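N-acetylmuramoyl-L-alanine amidase domain-containing protein SAOUHSC_02979 (Staphylococcus aureus, PDB 5T1Q) probably cleaves amide bonds in bacterial cell-wall peptidoglycan, the chain here being its C-terminal portion with a glucosaminidase-family domain followed by a CHAP domain. Local coordinates at residues Tyr287-Thr292 / Ser354-Lys359; Asn259-Phe264 / Val315-Lys320; Asp324-Ile329 / His342-Ala347. All coordinates share one frame; numbering follows the deposited sequence.

Overall arrangement
All three contacts lie in the CHAP region and reach one mixed sheet. Interaction 2 is buried, joining helix 253-262 to strand 314-321 through an aromatic core and an arginine-glutamate salt bridge. Interactions 1 and 3 are antiparallel strand pairs, each partly buried, where backbone hydrogen bonds do most of the joining: interaction 1 binds edge strand 288-290 to the C-terminal strand, and interaction 3 makes the hairpin of strands 327-332 and 339-345. Interactions 2 and 3 meet where E319 and K320 both face V328, a classic beta bulge between neighbouring strands. Y355 of interaction 1 packs against V318 and I327, and M261 reaches G358.

Interaction 1: residues Tyr287-Thr292 / Ser354-Lys359; sequences YQVSHT and SYITGK
Y287 and K359 meet at the far end of this strand pair, where the lysine chain crosses the tyrosine ring at about a right angle. CE of K359 sits 3.8 Å from the centroid of the Y287 ring, almost straight above it, and NZ of K359 lies over the same face in a cation-pi contact. A long aliphatic chain with a charged end suits this place: its methylenes cover the ring while NZ is bonded to the R285 carbonyl. At the ring edge, in plane, O of T357 lies 3.4 Å from CD2 of Y287. Chi1 of Y287 (-73°) puts CG beside the backbone N and swings the ring alongside T357-K359; its hydroxyl is bonded to S269 N. CB of Y287 touches CG2 of I356 at 3.9 Å.

Y355 is the other large contributor. Its CD1 comes within 3.3 Å of O of T292, while O of S290 lies at the ring edge; the hydroxyl is bonded to A350 O. Its backbone joins S290 twice: N of Y355 gives a 2.7 Å bond to O of S290, and N of S290 returns one of 3.1 Å to O of Y355. OG of S290 accepts from N of T292, an ST turn as the strand ends. N of T357 bonds to O of Q288 at 2.9 Å. Between these pairs, the branched V289 and I356 share one face, at a non-hydrogen-bonded position, towards helix 278-284. Water 1 bridges N of Q288 and O of T357. This is an antiparallel edge pairing, strand 288-290 closing one side of the CHAP-region sheet.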
loop_
_atom_site.group_PDB
_atom_site.type_symbol
_atom_site.label_atom_id
_atom_site.label_comp_id
_atom_site.label_asym_id
_atom_site.label_seq_id
_atom_site.Cartn_x
_atom_site.Cartn_y
_atom_site.Cartn_z
ATOM N N TYR A 287 -8.715 -27.539 8.834
ATOM C CA TYR A 287 -7.902 -27.384 7.625
ATOM C C TYR A 287 -6.828 -28.464 7.621
ATOM O O TYR A 287 -6.445 -28.940 8.690
ATOM C CB TYR A 287 -7.232 -26.027 7.600
ATOM C CG TYR A 287 -8.161 -24.900 7.321
ATOM C CD1 TYR A 287 -8.936 -24.341 8.327
ATOM C CD2 TYR A 287 -8.271 -24.375 6.046
ATOM C CE1 TYR A 287 -9.811 -23.299 8.062
ATOM C CE2 TYR A 287 -9.146 -23.343 5.771
ATOM C CZ TYR A 287 -9.911 -22.810 6.789
ATOM O OH TYR A 287 -10.770 -21.783 6.509
ATOM N N GLN A 288 -6.375 -28.867 6.428
ATOM C CA GLN A 288 -5.278 -29.830 6.289
ATOM C C GLN A 288 -4.001 -29.031 6.579
ATOM O O GLN A 288 -3.734 -28.026 5.914
ATOM C CB GLN A 288 -5.187 -30.400 4.853
ATOM C CG GLN A 288 -6.477 -31.001 4.277
ATOM C CD GLN A 288 -6.541 -30.947 2.727
ATOM O OE1 GLN A 288 -7.563 -30.539 2.145
ATOM N NE2 GLN A 288 -5.432 -31.296 2.064
ATOM N N VAL A 289 -3.229 -29.463 7.566
ATOM C CA VAL A 289 -1.998 -28.775 7.945
ATOM C C VAL A 289 -0.916 -29.817 8.131
ATOM O O VAL A 289 -1.148 -30.823 8.820
ATOM C CB VAL A 289 -2.153 -28.005 9.283
ATOM C CG1 VAL A 289 -0.898 -27.194 9.601
ATOM C CG2 VAL A 289 -3.369 -27.097 9.272
ATOM N N SER A 290 0.256 -29.608 7.523
ATOM C CA SER A 290 1.369 -30.528 7.720
ATOM C C SER A 290 2.725 -29.857 7.455
ATOM O O SER A 290 2.792 -28.688 7.031
ATOM C CB SER A 290 1.221 -31.773 6.831
ATOM O OG SER A 290 1.751 -31.563 5.536
ATOM N N HIS A 291 3.793 -30.613 7.703
ATOM C CA HIS A 291 5.163 -30.173 7.459
ATOM C C HIS A 291 5.649 -30.475 6.030
ATOM O O HIS A 291 6.808 -30.189 5.694
ATOM C CB HIS A 291 6.115 -30.800 8.495
ATOM C CG HIS A 291 5.881 -30.324 9.894
ATOM N ND1 HIS A 291 6.239 -29.062 10.318
ATOM C CD2 HIS A 291 5.330 -30.937 10.970
ATOM C CE1 HIS A 291 5.918 -28.918 11.593
ATOM N NE2 HIS A 291 5.366 -30.040 12.012
ATOM N N THR A 292 4.774 -31.038 5.184
ATOM C CA THR A 292 5.115 -31.337 3.799
ATOM C C THR A 292 4.868 -30.095 2.931
ATOM O O THR A 292 3.739 -29.584 2.888
ATOM C CB THR A 292 4.283 -32.513 3.259
ATOM O OG1 THR A 292 4.523 -33.652 4.077
ATOM C CG2 THR A 292 4.669 -32.867 1.808
ATOM N N SER A 354 5.089 -25.075 8.567
ATOM C CA SER A 354 3.747 -25.651 8.471
ATOM C C SER A 354 3.052 -25.122 7.250
ATOM O O SER A 354 3.134 -23.928 6.960
ATOM C CB SER A 354 2.908 -25.315 9.692
ATOM O OG SER A 354 3.373 -26.005 10.794
ATOM N N TYR A 355 2.375 -26.016 6.537
ATOM C CA TYR A 355 1.649 -25.684 5.306
ATOM C C TYR A 355 0.161 -25.920 5.496
ATOM O O TYR A 355 -0.243 -27.015 5.845
ATOM C CB TYR A 355 2.183 -26.519 4.167
ATOM C CG TYR A 355 3.663 -26.273 3.967
ATOM C CD1 TYR A 355 4.617 -26.981 4.721
ATOM C CD2 TYR A 355 4.114 -25.293 3.087
ATOM C CE1 TYR A 355 5.977 -26.718 4.588
ATOM C CE2 TYR A 355 5.467 -25.037 2.940
ATOM C CZ TYR A 355 6.393 -25.745 3.702
ATOM O OH TYR A 355 7.731 -25.510 3.549
ATOM N N ILE A 356 -0.643 -24.881 5.280
ATOM C CA ILE A 356 -2.089 -24.976 5.425
ATOM C C ILE A 356 -2.739 -25.036 4.055
ATOM O O ILE A 356 -2.575 -24.115 3.243
ATOM C CB ILE A 356 -2.654 -23.739 6.163
ATOM C CG1 ILE A 356 -1.964 -23.541 7.523
ATOM C CG2 ILE A 356 -4.168 -23.867 6.357
ATOM C CD1 ILE A 356 -2.235 -22.186 8.156
ATOM N N THR A 357 -3.475 -26.103 3.780
ATOM C CA THR A 357 -4.229 -26.195 2.533
ATOM C C THR A 357 -5.554 -25.497 2.764
ATOM O O THR A 357 -6.244 -25.815 3.714
ATOM C CB THR A 357 -4.467 -27.659 2.129
ATOM O OG1 THR A 357 -3.196 -28.294 1.931
ATOM C CG2 THR A 357 -5.301 -27.772 0.830
ATOM N N GLY A 358 -5.898 -24.524 1.919
ATOM C CA GLY A 358 -7.182 -23.805 2.053
ATOM C C GLY A 358 -8.362 -24.645 1.575
ATOM O O GLY A 358 -8.175 -25.656 0.914
ATOM N N LYS A 359 -9.573 -24.221 1.920
ATOM C CA LYS A 359 -10.797 -24.906 1.499
ATOM C C LYS A 359 -11.392 -24.211 0.293
ATOM O O LYS A 359 -10.795 -23.268 -0.224
ATOM C CB LYS A 359 -11.800 -24.946 2.642
ATOM C CG LYS A 359 -11.373 -25.869 3.759
ATOM C CD LYS A 359 -12.207 -25.649 5.007
ATOM C CE LYS A 359 -11.639 -26.436 6.175
ATOM N NZ LYS A 359 -12.184 -25.971 7.478
ATOM O OXT LYS A 359 -12.469 -24.560 -0.203
HETATM O O HOH W 1 -7.678 -28.026 4.187
#

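Interaction 2: residues Asn259-Phe264 / Val315-Lys320; sequences NRMKQF and VAFVEK
R260 lays its CG over one face of the F317 ring, 3.4 Å from CD2, in a CH-pi contact offset toward the rim. M261, a selenomethionine, meets the same ring at its edge, with CG 3.7 Å from CE1 of F317. At the tip of the ring, next to the M261 contact, CZ of F317 touches CE2 of F264 at 3.6 Å; the ring planes are nearly parallel (4°), and the rings meet rim to rim. A flat, apolar phenylalanine suits a strand position that has to fill the space under a helix.

The guanidinium of R260 reaches past this ring to E319. NH2 of R260 gives E319 OE1 a straight bond, 2.9 Å long, from the arginine plane to the syn side of the carboxylate, while NE of R260 reaches OE2 of E319 in a weak, bent bond at 3.1 Å. CG lies opposite the backbone N (chi1 -179°), over the ring, and the bend at chi2 (60°) then carries the guanidinium toward E319. CE2 of F264 lies over one face of the guanidinium, toward its rim. The helix-on-sheet packing is that of the papain-like CHAP fold, in which the helix carrying C253 lies against the strand beginning at H314; C253, H314 and E331 are placed as in a Cys-His-Glu triad and may form the active site, as in other CHAP peptidases.

Further out, NH1 of R260 bonds to OE1 of Q263 at 2.9 Å, and NH2 has a second acceptor in K237 O. OE2 of E319 is bonded to S330 OG, and H296 stacks on F264.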
loop_
_atom_site.group_PDB
_atom_site.type_symbol
_atom_site.label_atom_id
_atom_site.label_comp_id
_atom_site.label_asym_id
_atom_site.label_seq_id
_atom_site.Cartn_x
_atom_site.Cartn_y
_atom_site.Cartn_z
ATOM N N ASN A 259 -5.659 -13.010 0.443
ATOM C CA ASN A 259 -5.988 -12.558 -0.927
ATOM C C ASN A 259 -5.342 -13.391 -2.016
ATOM O O ASN A 259 -5.995 -13.761 -2.985
ATOM C CB ASN A 259 -5.644 -11.079 -1.120
ATOM C CG ASN A 259 -6.668 -10.160 -0.467
ATOM O OD1 ASN A 259 -6.497 -9.729 0.668
ATOM N ND2 ASN A 259 -7.776 -9.949 -1.135
ATOM N N ARG A 260 -4.070 -13.720 -1.850
ATOM C CA ARG A 260 -3.375 -14.498 -2.868
ATOM C C ARG A 260 -4.024 -15.859 -3.034
ATOM O O ARG A 260 -4.163 -16.338 -4.153
ATOM C CB ARG A 260 -1.885 -14.623 -2.523
ATOM C CG ARG A 260 -1.039 -15.390 -3.534
ATOM C CD ARG A 260 -1.076 -14.743 -4.896
ATOM N NE ARG A 260 -0.137 -15.353 -5.830
ATOM C CZ ARG A 260 -0.016 -15.009 -7.108
ATOM N NH1 ARG A 260 -0.795 -14.064 -7.633
ATOM N NH2 ARG A 260 0.878 -15.626 -7.874
HETATM N N MSE A 261 -4.445 -16.467 -1.921
HETATM C CA MSE A 261 -5.107 -17.783 -1.958
HETATM C C MSE A 261 -6.408 -17.702 -2.727
HETATM O O MSE A 261 -6.758 -18.623 -3.469
HETATM C CB MSE A 261 -5.386 -18.327 -0.558
HETATM C CG MSE A 261 -4.112 -18.892 0.069
HETATM SE SE MSE A 261 -4.488 -19.525 1.905
HETATM C CE MSE A 261 -4.899 -21.338 1.284
ATOM N N LYS A 262 -7.144 -16.612 -2.538
ATOM C CA LYS A 262 -8.407 -16.413 -3.265
ATOM C C LYS A 262 -8.262 -16.348 -4.782
ATOM O O LYS A 262 -9.166 -16.757 -5.481
ATOM C CB LYS A 262 -9.166 -15.186 -2.770
ATOM C CG LYS A 262 -10.187 -15.525 -1.710
ATOM C CD LYS A 262 -10.897 -14.295 -1.176
ATOM C CE LYS A 262 -12.160 -14.697 -0.425
ATOM N NZ LYS A 262 -11.921 -15.799 0.555
ATOM N N GLN A 263 -7.139 -15.847 -5.289
ATOM C CA GLN A 263 -6.930 -15.811 -6.736
ATOM C C GLN A 263 -6.957 -17.205 -7.346
ATOM O O GLN A 263 -7.211 -17.356 -8.543
ATOM C CB GLN A 263 -5.603 -15.163 -7.100
ATOM C CG GLN A 263 -5.475 -13.712 -6.709
ATOM C CD GLN A 263 -4.233 -13.093 -7.304
ATOM O OE1 GLN A 263 -3.229 -12.913 -6.614
ATOM N NE2 GLN A 263 -4.268 -12.830 -8.610
ATOM N N PHE A 264 -6.661 -18.218 -6.530
ATOM C CA PHE A 264 -6.668 -19.593 -7.005
ATOM C C PHE A 264 -7.904 -20.388 -6.554
ATOM O O PHE A 264 -7.891 -21.612 -6.571
ATOM C CB PHE A 264 -5.372 -20.281 -6.596
ATOM C CG PHE A 264 -4.149 -19.612 -7.148
ATOM C CD1 PHE A 264 -3.792 -19.785 -8.482
ATOM C CD2 PHE A 264 -3.362 -18.787 -6.345
ATOM C CE1 PHE A 264 -2.654 -19.165 -8.993
ATOM C CE2 PHE A 264 -2.224 -18.174 -6.851
ATOM C CZ PHE A 264 -1.867 -18.365 -8.175
ATOM N N VAL A 315 3.696 -15.295 7.823
ATOM C CA VAL A 315 2.967 -16.173 6.935
ATOM C C VAL A 315 3.199 -15.714 5.488
ATOM O O VAL A 315 3.277 -14.517 5.198
ATOM C CB VAL A 315 1.471 -16.314 7.332
ATOM C CG1 VAL A 315 0.702 -15.007 7.149
ATOM C CG2 VAL A 315 0.804 -17.421 6.552
ATOM N N ALA A 316 3.326 -16.685 4.589
ATOM C CA ALA A 316 3.595 -16.436 3.175
ATOM C C ALA A 316 2.827 -17.429 2.335
ATOM O O ALA A 316 2.223 -18.360 2.872
ATOM C CB ALA A 316 5.081 -16.552 2.894
ATOM N N PHE A 317 2.826 -17.217 1.024
ATOM C CA PHE A 317 2.114 -18.077 0.086
ATOM C C PHE A 317 3.109 -18.893 -0.732
ATOM O O PHE A 317 4.058 -18.332 -1.271
ATOM C CB PHE A 317 1.246 -17.210 -0.834
ATOM C CG PHE A 317 0.473 -17.994 -1.864
ATOM C CD1 PHE A 317 -0.725 -18.592 -1.535
ATOM C CD2 PHE A 317 0.948 -18.136 -3.158
ATOM C CE1 PHE A 317 -1.451 -19.321 -2.472
ATOM C CE2 PHE A 317 0.239 -18.877 -4.102
ATOM C CZ PHE A 317 -0.970 -19.462 -3.756
ATOM N N VAL A 318 2.902 -20.206 -0.824
ATOM C CA VAL A 318 3.789 -21.071 -1.600
ATOM C C VAL A 318 3.455 -20.985 -3.108
ATOM O O VAL A 318 2.429 -21.505 -3.554
ATOM C CB VAL A 318 3.690 -22.543 -1.154
ATOM C CG1 VAL A 318 4.627 -23.430 -1.975
ATOM C CG2 VAL A 318 4.000 -22.676 0.323
ATOM N N GLU A 319 4.321 -20.323 -3.879
ATOM C CA GLU A 319 4.134 -20.208 -5.328
ATOM C C GLU A 319 4.579 -21.486 -6.044
ATOM O O GLU A 319 3.997 -21.877 -7.047
ATOM C CB GLU A 319 4.938 -19.042 -5.899
ATOM C CG GLU A 319 4.575 -17.669 -5.361
ATOM C CD GLU A 319 3.234 -17.127 -5.850
ATOM O OE1 GLU A 319 2.599 -17.732 -6.757
ATOM O OE2 GLU A 319 2.824 -16.057 -5.340
ATOM N N LYS A 320 5.616 -22.128 -5.528
ATOM C CA LYS A 320 6.168 -23.321 -6.165
ATOM C C LYS A 320 6.917 -24.191 -5.182
ATOM O O LYS A 320 7.519 -23.697 -4.237
ATOM C CB LYS A 320 7.151 -22.889 -7.261
ATOM C CG LYS A 320 7.748 -24.021 -8.080
ATOM C CD LYS A 320 8.731 -23.483 -9.113
ATOM C CE LYS A 320 9.372 -24.596 -9.914
ATOM N NZ LYS A 320 10.300 -23.992 -10.895
#

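Interaction 3: residues Asp324-Ile329 / His342-Ala347; sequences DGSIVI and HRTINA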
loop_
_atom_site.group_PDB
_atom_site.type_symbol
_atom_site.label_atom_id
_atom_site.label_comp_id
_atom_site.label_asym_id
_atom_site.label_seq_id
_atom_site.Cartn_x
_atom_site.Cartn_y
_atom_site.Cartn_z
ATOM N N ASP A 324 14.000 -30.170 -5.707
ATOM C CA ASP A 324 14.971 -30.427 -4.622
ATOM C C ASP A 324 14.376 -30.258 -3.208
ATOM O O ASP A 324 15.105 -30.358 -2.223
ATOM C CB ASP A 324 16.217 -29.522 -4.756
ATOM C CG ASP A 324 15.925 -28.040 -4.460
ATOM O OD1 ASP A 324 14.754 -27.679 -4.215
ATOM O OD2 ASP A 324 16.877 -27.222 -4.489
ATOM N N GLY A 325 13.073 -29.972 -3.107
ATOM C CA GLY A 325 12.421 -29.782 -1.798
ATOM C C GLY A 325 12.357 -28.330 -1.304
ATOM O O GLY A 325 11.687 -28.049 -0.330
ATOM N N SER A 326 13.059 -27.405 -1.962
ATOM C CA SER A 326 13.005 -25.999 -1.558
ATOM C C SER A 326 11.678 -25.408 -2.039
ATOM O O SER A 326 10.974 -26.044 -2.809
ATOM C CB SER A 326 14.204 -25.216 -2.093
ATOM O OG SER A 326 14.289 -25.271 -3.493
ATOM N N ILE A 327 11.317 -24.219 -1.565
ATOM C CA ILE A 327 10.056 -23.598 -1.983
ATOM C C ILE A 327 10.281 -22.157 -2.426
ATOM O O ILE A 327 11.233 -21.509 -1.994
ATOM C CB ILE A 327 8.991 -23.608 -0.838
ATOM C CG1 ILE A 327 9.503 -22.866 0.400
ATOM C CG2 ILE A 327 8.641 -25.031 -0.450
ATOM C CD1 ILE A 327 8.515 -22.743 1.536
ATOM N N VAL A 328 9.392 -21.677 -3.291
ATOM C CA VAL A 328 9.376 -20.289 -3.713
ATOM C C VAL A 328 8.124 -19.712 -3.068
ATOM O O VAL A 328 7.016 -20.250 -3.259
ATOM C CB VAL A 328 9.264 -20.143 -5.227
ATOM C CG1 VAL A 328 9.265 -18.668 -5.614
ATOM C CG2 VAL A 328 10.397 -20.888 -5.919
ATOM N N ILE A 329 8.294 -18.627 -2.309
ATOM C CA ILE A 329 7.193 -18.005 -1.608
ATOM C C ILE A 329 7.039 -16.538 -1.986
ATOM O O ILE A 329 8.006 -15.906 -2.396
ATOM C CB ILE A 329 7.371 -18.083 -0.068
ATOM C CG1 ILE A 329 8.641 -17.365 0.396
ATOM C CG2 ILE A 329 7.421 -19.527 0.380
ATOM C CD1 ILE A 329 8.801 -17.248 1.899
ATOM N N HIS A 342 9.283 -11.744 -2.879
ATOM C CA HIS A 342 9.322 -13.190 -3.016
ATOM C C HIS A 342 10.727 -13.690 -2.762
ATOM O O HIS A 342 11.691 -12.952 -2.939
ATOM C CB HIS A 342 8.959 -13.595 -4.462
ATOM C CG HIS A 342 8.251 -12.536 -5.240
ATOM N ND1 HIS A 342 8.910 -11.711 -6.127
ATOM C CD2 HIS A 342 6.952 -12.155 -5.266
ATOM C CE1 HIS A 342 8.047 -10.866 -6.665
ATOM N NE2 HIS A 342 6.852 -11.112 -6.153
ATOM N N ARG A 343 10.846 -14.956 -2.405
ATOM C CA ARG A 343 12.154 -15.548 -2.173
ATOM C C ARG A 343 12.060 -17.056 -2.159
ATOM O O ARG A 343 10.976 -17.607 -2.192
ATOM C CB ARG A 343 12.764 -15.045 -0.841
ATOM C CG ARG A 343 11.903 -15.277 0.386
ATOM C CD ARG A 343 12.489 -14.569 1.612
ATOM N NE ARG A 343 11.531 -14.568 2.714
ATOM C CZ ARG A 343 11.669 -15.152 3.907
ATOM N NH1 ARG A 343 12.779 -15.779 4.266
ATOM N NH2 ARG A 343 10.675 -15.040 4.786
ATOM N N THR A 344 13.218 -17.700 -2.077
ATOM C CA THR A 344 13.320 -19.139 -2.014
ATOM C C THR A 344 13.797 -19.553 -0.622
ATOM O O THR A 344 14.756 -18.992 -0.098
ATOM C CB THR A 344 14.325 -19.667 -3.055
ATOM O OG1 THR A 344 13.816 -19.407 -4.357
ATOM C CG2 THR A 344 14.565 -21.192 -2.901
ATOM N N ILE A 345 13.115 -20.530 -0.036
ATOM C CA ILE A 345 13.488 -21.075 1.259
ATOM C C ILE A 345 14.106 -22.432 0.976
ATOM O O ILE A 345 13.469 -23.256 0.317
ATOM C CB ILE A 345 12.250 -21.264 2.171
ATOM C CG1 ILE A 345 11.518 -19.924 2.416
ATOM C CG2 ILE A 345 12.648 -21.948 3.483
ATOM C CD1 ILE A 345 12.350 -18.866 3.128
ATOM N N ASN A 346 15.317 -22.683 1.492
ATOM C CA ASN A 346 16.003 -23.960 1.240
ATOM C C ASN A 346 15.220 -25.160 1.791
ATOM O O ASN A 346 14.364 -25.019 2.686
ATOM C CB ASN A 346 17.494 -23.937 1.682
ATOM C CG ASN A 346 17.699 -23.749 3.194
ATOM O OD1 ASN A 346 18.145 -22.681 3.635
ATOM N ND2 ASN A 346 17.423 -24.787 3.989
ATOM N N ALA A 347 15.512 -26.330 1.230
ATOM C CA ALA A 347 14.822 -27.584 1.552
ATOM C C ALA A 347 14.790 -27.935 3.033
ATOM O O ALA A 347 13.733 -28.288 3.559
ATOM C CB ALA A 347 15.419 -28.739 0.760
#
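The hairpin of strands 327-332 and 339-345 is held here by I327 and I345, a hydrogen-bonded antiparallel pair. N of I327 binds O of I345 at 3.0 Å, and N of I345 binds O of I327 at 2.9 Å. I329 and R343 repeat the pattern: N of I329 points at O of R343 with an N-H...O angle of 174°, and N of R343 returns to O of I329.

Between these pairs V328 and T344 sit on the opposite face of the sheet, CG2 of V328 4.0 Å from OG1 of T344. The other face carries I327, I329 and I345, with R343 alongside I329. I327 and I345 lie side by side, CG1 of I327 3.6 Å from CB of I345, and CD1 of I329 reaches CG1 of I345 at 3.8 Å. In I329, CG1 stands between the backbone N and carbonyl carbon (chi1 61°), so that CD1 touches both I345 and, over one face, the guanidinium of R343. At its nearest approach the R343 side chain is about 4 Å from a bound sodium ion.

At the open end of the hairpin, where the chain comes in from strand 314-321, the bond from N of S326 to OD1 of D324 makes an Asx turn; OG of S326 adds a second bond to OD1 of D324, 2.6 Å long, and is also bonded to N322. G325 has positive phi here, and its lack of a side chain leaves room for A347, whose CB lies 3.4 Å from O of D324. The antiparallel hairpin thus extends the sheet from the bulged strand 314-321 and brings R343 to a salt bridge with E331 of the possible triad.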